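Local coordinates for protein geranylgeranyl pyrophosphate synthase (Corynebacterium glutamicum, PDB 3LK5) that probably joins allylic diphosphates to isopentenyl diphosphate in a magnesium-dependent reaction, as a member of the FPP/GGPP synthase family of prenyltransferases, at residues Glu23-Arg26 against Asp27-Gln31; Glu85-Glu88 against Ser89-Ala93; Asp161-Asp165 against Ser166-Ala170. All coordinates share one frame; numbering follows the deposited sequence.

Interaction 1: residues Glu23-Arg26 against Asp27-Gln31; sequences EVVR and DRLTQ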
ATOM      1  N   GLU A  23       5.772 -24.995  -0.406  1.00 26.87           N
ATOM      2  CA  GLU A  23       5.503 -25.405  -1.806  1.00 26.17           C
ATOM      3  C   GLU A  23       4.070 -25.081  -2.200  1.00 25.05           C
ATOM      4  O   GLU A  23       3.802 -24.594  -3.310  1.00 23.84           O
ATOM      5  CB  GLU A  23       5.765 -26.919  -1.993  1.00 27.41           C
ATOM      6  CG  GLU A  23       7.180 -27.301  -1.716  1.00 27.97           C
ATOM      7  CD  GLU A  23       7.379 -28.808  -1.767  1.00 28.57           C
ATOM      8  OE1 GLU A  23       6.392 -29.580  -1.894  1.00 28.60           O
ATOM      9  OE2 GLU A  23       8.532 -29.199  -1.702  1.00 29.03           O
ATOM     10  N   VAL A  24       3.150 -25.340  -1.269  1.00 25.24           N
ATOM     11  CA  VAL A  24       1.738 -25.051  -1.490  1.00 26.04           C
ATOM     12  C   VAL A  24       1.549 -23.524  -1.625  1.00 24.54           C
ATOM     13  O   VAL A  24       0.827 -23.087  -2.498  1.00 24.29           O
ATOM     14  CB  VAL A  24       0.865 -25.611  -0.323  1.00 27.64           C
ATOM     15  CG1 VAL A  24      -0.566 -25.189  -0.477  1.00 32.49           C
ATOM     16  CG2 VAL A  24       0.951 -27.174  -0.314  1.00 33.52           C
ATOM     17  N   VAL A  25       2.225 -22.751  -0.778  1.00 23.81           N
ATOM     18  CA  VAL A  25       2.115 -21.281  -0.827  1.00 23.40           C
ATOM     19  C   VAL A  25       2.587 -20.781  -2.200  1.00 24.81           C
ATOM     20  O   VAL A  25       1.899 -19.988  -2.836  1.00 23.65           O
ATOM     21  CB  VAL A  25       2.912 -20.623   0.305  1.00 22.93           C
ATOM     22  CG1 VAL A  25       3.007 -19.062   0.133  1.00 24.68           C
ATOM     23  CG2 VAL A  25       2.293 -21.010   1.679  1.00 25.43           C
ATOM     24  N   ARG A  26       3.740 -21.279  -2.669  1.00 25.74           N
ATOM     25  CA  ARG A  26       4.258 -20.897  -3.992  1.00 25.21           C
ATOM     26  C   ARG A  26       3.276 -21.222  -5.101  1.00 24.37           C
ATOM     27  O   ARG A  26       3.084 -20.383  -5.993  1.00 25.09           O
ATOM     28  CB  ARG A  26       5.629 -21.548  -4.268  1.00 26.56           C
ATOM     29  CG  ARG A  26       6.336 -21.011  -5.525  1.00 33.21           C
ATOM     30  CD  ARG A  26       7.689 -21.749  -5.732  1.00 31.11           C
ATOM     31  NE  ARG A  26       8.527 -21.105  -6.770  1.00 37.05           N
ATOM     32  CZ  ARG A  26       8.359 -21.212  -8.091  1.00 32.77           C
ATOM     33  NH1 ARG A  26       7.339 -21.892  -8.600  1.00 37.52           N
ATOM     34  NH2 ARG A  26       9.203 -20.581  -8.918  1.00 36.97           N
ATOM     35  N   ASP A  27       2.619 -22.388  -5.054  1.00 24.59           N
ATOM     36  CA  ASP A  27       1.541 -22.691  -6.008  1.00 26.05           C
ATOM     37  C   ASP A  27       0.412 -21.649  -5.991  1.00 24.39           C
ATOM     38  O   ASP A  27      -0.082 -21.258  -7.052  1.00 23.91           O
ATOM     39  CB  ASP A  27       0.879 -24.052  -5.743  1.00 28.74           C
ATOM     40  CG  ASP A  27       1.735 -25.231  -6.194  1.00 39.46           C
ATOM     41  OD1 ASP A  27       2.601 -25.066  -7.057  1.00 30.88           O
ATOM     42  OD2 ASP A  27       1.541 -26.333  -5.659  1.00 31.60           O
ATOM     43  N   ARG A  28      -0.083 -21.305  -4.804  1.00 23.20           N
ATOM     44  CA  ARG A  28      -1.193 -20.329  -4.746  1.00 23.59           C
ATOM     45  C   ARG A  28      -0.769 -18.966  -5.324  1.00 22.45           C
ATOM     46  O   ARG A  28      -1.542 -18.319  -6.039  1.00 21.77           O
ATOM     47  CB  ARG A  28      -1.691 -20.140  -3.286  1.00 24.93           C
ATOM     48  CG  ARG A  28      -2.100 -21.456  -2.551  1.00 25.38           C
ATOM     49  CD  ARG A  28      -3.029 -22.373  -3.387  1.00 28.45           C
ATOM     50  NE  ARG A  28      -4.254 -21.729  -3.860  1.00 26.95           N
ATOM     51  CZ  ARG A  28      -5.125 -22.314  -4.683  1.00 30.51           C
ATOM     52  NH1 ARG A  28      -4.894 -23.562  -5.121  1.00 30.11           N
ATOM     53  NH2 ARG A  28      -6.216 -21.671  -5.073  1.00 28.86           N
ATOM     54  N   LEU A  29       0.440 -18.528  -4.978  1.00 22.01           N
ATOM     55  CA  LEU A  29       0.952 -17.252  -5.448  1.00 22.35           C
ATOM     56  C   LEU A  29       1.137 -17.291  -6.953  1.00 23.28           C
ATOM     57  O   LEU A  29       0.857 -16.290  -7.634  1.00 22.49           O
ATOM     58  CB  LEU A  29       2.288 -16.877  -4.780  1.00 21.58           C
ATOM     59  CG  LEU A  29       2.178 -16.610  -3.258  1.00 22.06           C
ATOM     60  CD1 LEU A  29       3.590 -16.583  -2.700  1.00 22.01           C
ATOM     61  CD2 LEU A  29       1.384 -15.249  -3.017  1.00 21.26           C
ATOM     62  N   THR A  30       1.622 -18.429  -7.476  1.00 24.23           N
ATOM     63  CA  THR A  30       1.741 -18.596  -8.937  1.00 23.35           C
ATOM     64  C   THR A  30       0.421 -18.421  -9.638  1.00 23.44           C
ATOM     65  O   THR A  30       0.330 -17.691 -10.651  1.00 23.74           O
ATOM     66  CB  THR A  30       2.380 -19.984  -9.318  1.00 23.47           C
ATOM     67  OG1 THR A  30       3.660 -20.076  -8.697  1.00 23.72           O
ATOM     68  CG2 THR A  30       2.546 -20.079 -10.834  1.00 25.06           C
ATOM     69  N   GLN A  31      -0.614 -19.082  -9.130  1.00 23.35           N
ATOM     70  CA  GLN A  31      -1.923 -18.977  -9.742  1.00 23.79           C
ATOM     71  C   GLN A  31      -2.447 -17.534  -9.758  1.00 23.16           C
ATOM     72  O   GLN A  31      -3.028 -17.066 -10.759  1.00 21.55           O
ATOM     73  CB  GLN A  31      -2.923 -19.898  -9.042  1.00 26.34           C
ATOM     74  CG  GLN A  31      -2.443 -21.334  -9.136  1.00 52.65           C
ATOM     75  CD  GLN A  31      -3.550 -22.354  -9.044  1.00 31.97           C
ATOM     76  OE1 GLN A  31      -3.270 -23.555  -8.942  1.00 53.78           O
ATOM     77  NE2 GLN A  31      -4.812 -21.904  -9.065  1.00 53.45           N
TER
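E23 meets D27 through the backbone: E23 O accepts from D27 N at 3.1 Å, while the side chain of E23 heads away from the next turn. One residue on, V24 O takes the amide of R28, and the CG of R28 lies 3.4 Å from that same V24 O. The R28 chain, bent at chi2 and chi3, then turns from the helix toward helix 87-111, where its NE forms a salt bridge with D92. V25 O receives L29 N with an N-H...O angle of 166°, a nearly straight bond. Alongside it the V25 and L29 side chains run in the same direction, with V25 CG1 3.8 Å from L29 CD1. The buried L29 also packs against helix 45-59 and M162. R26 O has two donors, T30 N at 2.9 Å and T30 OG1 at 2.8 Å, which reach it from opposite faces of the carbonyl plane. The second bond follows from the T30 rotamer: OG1 lies anti to the carbonyl carbon, beside the backbone N (chi1 -58°), and is folded back over the preceding turn, with CG2 anti to the backbone N. The extended R26 side chain passes T30 without bonding to it. Successive i to i+4 bonds of this kind define an alpha helix, here helix 21-43 of the all-helical prenyltransferase fold, with a threonine hydroxyl hydrogen-bonded back to the carbonyl four residues earlier.

Interaction 2: residues Glu85-Glu88 against Ser89-Ala93; sequences EKLE and SVLDA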
ATOM      1  N   GLU A  85     -15.520 -23.781   4.775  1.00 33.79           N
ATOM      2  CA  GLU A  85     -14.826 -22.982   3.758  1.00 31.98           C
ATOM      3  C   GLU A  85     -14.081 -23.903   2.806  1.00 32.13           C
ATOM      4  O   GLU A  85     -13.562 -24.942   3.225  1.00 33.05           O
ATOM      5  CB  GLU A  85     -13.827 -22.030   4.424  1.00 30.80           C
ATOM      6  CG  GLU A  85     -14.475 -20.999   5.330  1.00 29.80           C
ATOM      7  CD  GLU A  85     -15.501 -20.118   4.635  1.00 29.71           C
ATOM      8  OE1 GLU A  85     -15.289 -19.689   3.468  1.00 29.61           O
ATOM      9  OE2 GLU A  85     -16.522 -19.782   5.285  1.00 28.80           O
ATOM     10  N   LYS A  86     -13.979 -23.506   1.544  1.00 30.72           N
ATOM     11  CA  LYS A  86     -13.162 -24.240   0.568  1.00 31.37           C
ATOM     12  C   LYS A  86     -11.708 -24.197   0.969  1.00 28.61           C
ATOM     13  O   LYS A  86     -11.179 -23.131   1.326  1.00 26.37           O
ATOM     14  CB  LYS A  86     -13.307 -23.657  -0.865  1.00 34.34           C
ATOM     15  CG  LYS A  86     -14.734 -23.721  -1.425  1.00 50.09           C
ATOM     16  CD  LYS A  86     -14.828 -23.209  -2.879  1.00 40.82           C
ATOM     17  CE  LYS A  86     -14.692 -21.663  -2.963  1.00 51.00           C
ATOM     18  NZ  LYS A  86     -14.710 -21.166  -4.397  1.00 46.02           N
ATOM     19  N   LEU A  87     -11.029 -25.328   0.819  1.00 27.10           N
ATOM     20  CA  LEU A  87      -9.617 -25.405   1.180  1.00 27.54           C
ATOM     21  C   LEU A  87      -8.758 -24.399   0.396  1.00 25.57           C
ATOM     22  O   LEU A  87      -7.865 -23.764   0.936  1.00 24.68           O
ATOM     23  CB  LEU A  87      -9.119 -26.819   0.904  1.00 29.97           C
ATOM     24  CG  LEU A  87      -7.622 -27.067   0.978  1.00 31.80           C
ATOM     25  CD1 LEU A  87      -7.080 -26.793   2.392  1.00 32.12           C
ATOM     26  CD2 LEU A  87      -7.401 -28.533   0.588  1.00 32.11           C
ATOM     27  N   GLU A  88      -9.028 -24.294  -0.901  1.00 24.18           N
ATOM     28  CA  GLU A  88      -8.295 -23.388  -1.764  1.00 24.77           C
ATOM     29  C   GLU A  88      -8.410 -21.935  -1.259  1.00 23.93           C
ATOM     30  O   GLU A  88      -7.458 -21.124  -1.387  1.00 24.32           O
ATOM     31  CB  GLU A  88      -8.913 -23.466  -3.176  1.00 26.55           C
ATOM     32  CG  GLU A  88      -8.842 -24.859  -3.815  1.00 53.39           C
ATOM     33  CD  GLU A  88      -9.837 -25.933  -3.241  1.00 30.21           C
ATOM     34  OE1 GLU A  88     -10.787 -25.661  -2.469  1.00 52.84           O
ATOM     35  OE2 GLU A  88      -9.647 -27.111  -3.639  1.00 54.28           O
ATOM     36  N   SER A  89      -9.589 -21.590  -0.756  1.00 24.15           N
ATOM     37  CA  SER A  89      -9.830 -20.204  -0.251  1.00 24.29           C
ATOM     38  C   SER A  89      -9.040 -19.941   1.016  1.00 23.64           C
ATOM     39  O   SER A  89      -8.500 -18.850   1.209  1.00 21.94           O
ATOM     40  CB  SER A  89     -11.321 -19.969   0.010  1.00 24.31           C
ATOM     41  OG  SER A  89     -12.090 -20.195  -1.177  1.00 25.79           O
ATOM     42  N   VAL A  90      -9.012 -20.932   1.902  1.00 23.02           N
ATOM     43  CA  VAL A  90      -8.187 -20.794   3.106  1.00 22.46           C
ATOM     44  C   VAL A  90      -6.735 -20.641   2.754  1.00 22.46           C
ATOM     45  O   VAL A  90      -6.018 -19.776   3.332  1.00 21.62           O
ATOM     46  CB  VAL A  90      -8.402 -22.007   4.065  1.00 21.36           C
ATOM     47  CG1 VAL A  90      -7.499 -21.887   5.293  1.00 21.90           C
ATOM     48  CG2 VAL A  90      -9.878 -22.101   4.448  1.00 23.95           C
ATOM     49  N   LEU A  91      -6.267 -21.465   1.806  1.00 22.24           N
ATOM     50  CA  LEU A  91      -4.856 -21.414   1.423  1.00 22.67           C
ATOM     51  C   LEU A  91      -4.510 -20.079   0.741  1.00 23.09           C
ATOM     52  O   LEU A  91      -3.407 -19.553   0.920  1.00 23.21           O
ATOM     53  CB  LEU A  91      -4.509 -22.575   0.449  1.00 23.68           C
ATOM     54  CG  LEU A  91      -4.611 -23.966   1.116  1.00 28.78           C
ATOM     55  CD1 LEU A  91      -4.427 -25.086   0.036  1.00 25.52           C
ATOM     56  CD2 LEU A  91      -3.572 -24.114   2.203  1.00 25.18           C
ATOM     57  N   ASP A  92      -5.445 -19.544  -0.030  1.00 22.86           N
ATOM     58  CA  ASP A  92      -5.204 -18.235  -0.663  1.00 23.68           C
ATOM     59  C   ASP A  92      -5.161 -17.120   0.358  1.00 23.40           C
ATOM     60  O   ASP A  92      -4.312 -16.202   0.246  1.00 22.45           O
ATOM     61  CB  ASP A  92      -6.294 -17.939  -1.683  1.00 24.83           C
ATOM     62  CG  ASP A  92      -6.044 -18.646  -3.015  1.00 35.25           C
ATOM     63  OD1 ASP A  92      -4.939 -19.125  -3.306  1.00 26.64           O
ATOM     64  OD2 ASP A  92      -6.983 -18.752  -3.780  1.00 29.70           O
ATOM     65  N   ALA A  93      -6.060 -17.202   1.359  1.00 22.57           N
ATOM     66  CA  ALA A  93      -5.988 -16.224   2.480  1.00 22.63           C
ATOM     67  C   ALA A  93      -4.652 -16.277   3.179  1.00 23.33           C
ATOM     68  O   ALA A  93      -4.043 -15.229   3.434  1.00 22.57           O
ATOM     69  CB  ALA A  93      -7.151 -16.430   3.494  1.00 22.56           C
TER
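K86 O, at the N-cap position, begins the helical bonding by accepting V90 N at 3.1 Å with an N-H...O angle of 163°. A second amide, S89 N, reaches the same oxygen, but its angle of 123° marks that bond as weak. The next two bonds follow the regular i to i+4 pattern: L91 N to L87 O and D92 N to E88 O are each 2.9 Å long, the former nearly straight, the latter more bent at 149°. The polar ends of E85, S89 and D92 have partners outside the two segments. D92 faces R28, its salt-bridge partner, S89 OG bonds to the carbonyl of S166, and the E85 carboxylate bonds to S169. These three partners tie the helix start and the residue before its N-cap to helix 21-43 and to the loop after helix 144-164. Between the segments the side chains meet by van der Waals contact. K86, bent at chi3, brings its CE within 3.5 Å of S89 OG, so the lysine methylenes pass alongside the serine. On another side L87 and L91 cross at a slant: L87 CG lies 3.9 Å from L91 CD1, and L87 CD1 is equally close to that methyl. Both leucines also touch W71 of helix 65-78. E85 CB comes 3.9 Å from V90 CG2, bridging the residue before the N-cap and the fourth residue beyond it. The whole is the N-terminal start of an alpha helix, the first two turns of helix 87-111 in the prenyltransferase helical bundle.

Interaction 3: residues Asp161-Asp165 against Ser166-Ala170; sequences DMLQD and SGLSA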
ATOM      1  N   ASP A 161      -6.505  -7.927  -2.502  1.00 19.70           N
ATOM      2  CA  ASP A 161      -7.344  -8.622  -3.523  1.00 20.48           C
ATOM      3  C   ASP A 161      -7.306 -10.129  -3.288  1.00 20.17           C
ATOM      4  O   ASP A 161      -8.312 -10.807  -3.466  1.00 19.50           O
ATOM      5  CB  ASP A 161      -6.788  -8.371  -4.925  1.00 20.37           C
ATOM      6  CG  ASP A 161      -7.025  -6.923  -5.407  1.00 26.12           C
ATOM      7  OD1 ASP A 161      -7.894  -6.201  -4.866  1.00 21.23           O
ATOM      8  OD2 ASP A 161      -6.306  -6.503  -6.315  1.00 22.34           O
HETATM    9  N   MSE A 162      -6.128 -10.658  -3.014  1.00 21.34           N
HETATM   10  CA  MSE A 162      -5.990 -12.122  -2.897  1.00 21.75           C
HETATM   11  C   MSE A 162      -6.838 -12.630  -1.751  1.00 21.71           C
HETATM   12  O   MSE A 162      -7.474 -13.694  -1.875  1.00 20.87           O
HETATM   13  CB  MSE A 162      -4.517 -12.529  -2.700  1.00 23.10           C
HETATM   14  CG  MSE A 162      -4.328 -14.066  -2.802  1.00 25.28           C
HETATM   15 SE   MSE A 162      -2.427 -14.441  -2.983  1.00 31.08          SE
HETATM   16  CE  MSE A 162      -2.521 -16.455  -3.188  1.00 24.66           C
ATOM     17  N   LEU A 163      -6.883 -11.870  -0.649  1.00 21.62           N
ATOM     18  CA  LEU A 163      -7.817 -12.180   0.436  1.00 21.48           C
ATOM     19  C   LEU A 163      -9.298 -11.994   0.021  1.00 21.29           C
ATOM     20  O   LEU A 163     -10.120 -12.925   0.174  1.00 21.49           O
ATOM     21  CB  LEU A 163      -7.498 -11.329   1.711  1.00 20.95           C
ATOM     22  CG  LEU A 163      -8.482 -11.561   2.885  1.00 22.57           C
ATOM     23  CD1 LEU A 163      -8.385 -13.027   3.404  1.00 21.93           C
ATOM     24  CD2 LEU A 163      -8.236 -10.528   4.004  1.00 21.71           C
ATOM     25  N   GLN A 164      -9.654 -10.810  -0.496  1.00 19.49           N
ATOM     26  CA  GLN A 164     -11.077 -10.507  -0.734  1.00 20.62           C
ATOM     27  C   GLN A 164     -11.632 -11.390  -1.865  1.00 21.82           C
ATOM     28  O   GLN A 164     -12.823 -11.708  -1.850  1.00 21.75           O
ATOM     29  CB  GLN A 164     -11.277  -9.044  -1.140  1.00 21.57           C
ATOM     30  CG  GLN A 164     -10.910  -8.033   0.017  1.00 25.16           C
ATOM     31  CD  GLN A 164     -11.563  -8.359   1.340  1.00 23.83           C
ATOM     32  OE1 GLN A 164     -12.703  -8.806   1.385  1.00 24.49           O
ATOM     33  NE2 GLN A 164     -10.836  -8.108   2.441  1.00 25.85           N
ATOM     34  N   ASP A 165     -10.763 -11.818  -2.773  1.00 21.88           N
ATOM     35  CA  ASP A 165     -11.174 -12.644  -3.936  1.00 22.30           C
ATOM     36  C   ASP A 165     -10.905 -14.130  -3.771  1.00 22.81           C
ATOM     37  O   ASP A 165     -11.055 -14.915  -4.734  1.00 22.77           O
ATOM     38  CB  ASP A 165     -10.527 -12.157  -5.243  1.00 23.58           C
ATOM     39  CG  ASP A 165     -11.077 -10.789  -5.697  1.00 24.94           C
ATOM     40  OD1 ASP A 165     -12.264 -10.455  -5.474  1.00 22.71           O
ATOM     41  OD2 ASP A 165     -10.281 -10.010  -6.243  1.00 26.38           O
ATOM     42  N   SER A 166     -10.548 -14.516  -2.544  1.00 22.74           N
ATOM     43  CA  SER A 166     -10.116 -15.888  -2.226  1.00 24.31           C
ATOM     44  C   SER A 166     -11.245 -16.897  -2.403  1.00 26.19           C
ATOM     45  O   SER A 166     -10.979 -18.092  -2.601  1.00 28.05           O
ATOM     46  CB  SER A 166      -9.638 -15.959  -0.773  1.00 22.52           C
ATOM     47  OG  SER A 166     -10.672 -15.538   0.113  1.00 23.43           O
ATOM     48  N   GLY A 167     -12.486 -16.423  -2.281  1.00 25.45           N
ATOM     49  CA  GLY A 167     -13.645 -17.316  -2.268  1.00 25.58           C
ATOM     50  C   GLY A 167     -14.062 -17.698  -0.858  1.00 25.29           C
ATOM     51  O   GLY A 167     -14.982 -18.490  -0.708  1.00 25.44           O
ATOM     52  N   LEU A 168     -13.394 -17.160   0.184  1.00 23.48           N
ATOM     53  CA  LEU A 168     -13.937 -17.241   1.562  1.00 24.01           C
ATOM     54  C   LEU A 168     -15.365 -16.682   1.556  1.00 25.45           C
ATOM     55  O   LEU A 168     -15.648 -15.705   0.842  1.00 25.63           O
ATOM     56  CB  LEU A 168     -13.084 -16.416   2.547  1.00 23.35           C
ATOM     57  CG  LEU A 168     -11.710 -17.019   2.922  1.00 25.21           C
ATOM     58  CD1 LEU A 168     -10.985 -16.092   3.894  1.00 23.40           C
ATOM     59  CD2 LEU A 168     -11.899 -18.414   3.560  1.00 23.08           C
ATOM     60  N   SER A 169     -16.240 -17.297   2.338  1.00 24.62           N
ATOM     61  CA  SER A 169     -17.615 -16.843   2.504  1.00 26.61           C
ATOM     62  C   SER A 169     -17.637 -15.426   3.091  1.00 27.05           C
ATOM     63  O   SER A 169     -16.667 -14.990   3.729  1.00 25.59           O
ATOM     64  CB  SER A 169     -18.365 -17.794   3.439  1.00 27.07           C
ATOM     65  OG  SER A 169     -17.873 -17.699   4.778  1.00 25.63           O
ATOM     66  N   ALA A 170     -18.747 -14.718   2.877  1.00 27.49           N
ATOM     67  CA  ALA A 170     -18.956 -13.407   3.520  1.00 28.21           C
ATOM     68  C   ALA A 170     -18.723 -13.477   5.013  1.00 27.68           C
ATOM     69  O   ALA A 170     -18.158 -12.553   5.597  1.00 27.97           O
ATOM     70  CB  ALA A 170     -20.354 -12.930   3.269  1.00 29.67           C
TER
HETATM   71  O   HOH W   1     -13.973 -14.163  -1.594  1.00 37.14           O
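S166 turns its hydroxyl inward between its backbone N and carbonyl carbon (chi1 58°), and this rotamer carries OG back to L163 O, 2.7 Å away. From there the same OG accepts L168 N at 3.2 Å, closing an ST turn just after the end of helix 144-164. L163 O therefore has two donors: S166 OG, tilted modestly from the carbonyl plane, and S166 N at 3.2 Å, well above that plane. The hydroxyl thus donates to the carbonyl of the last turn and accepts an amide of the departing chain. G167, with phi at 94°, lets the backbone turn away where a side chain would collide with the carbonyl oxygen before it. Across the turn the side chains of buried L163 and L168 cross at a slant, L163 CD1 lying 4.0 Å from L168 CD1. The carboxylates of D161 and D165 are engaged by arginines of the second subunit: D161 with R184 and R177, D165 with R177 and R181, placing this helix end at the dimer interface. M162, a selenomethionine, packs instead on helices 21-43 and 87-111. A water bridges the helix end and the loop, donating to Q164 O at 2.7 Å and accepting from G167 N at 2.8 Å.

Interactions 1 and 2 are turns of helices 21-43 and 87-111, partly buried, and both rest on i to i+4 backbone bonds. Interaction 3 is the more buried and differs in kind: it closes the end of helix 144-164 through a serine hydroxyl, a glycine and a water. All three touch. Interactions 1 and 2 are joined by charge and by V24 on L91, whereas 1 and 3 meet only by packing of R28 and L29 on M162. Interactions 2 and 3, centres about 8 Å apart, are linked by side-chain hydrogen bonds. Only interaction 3 reaches the second subunit.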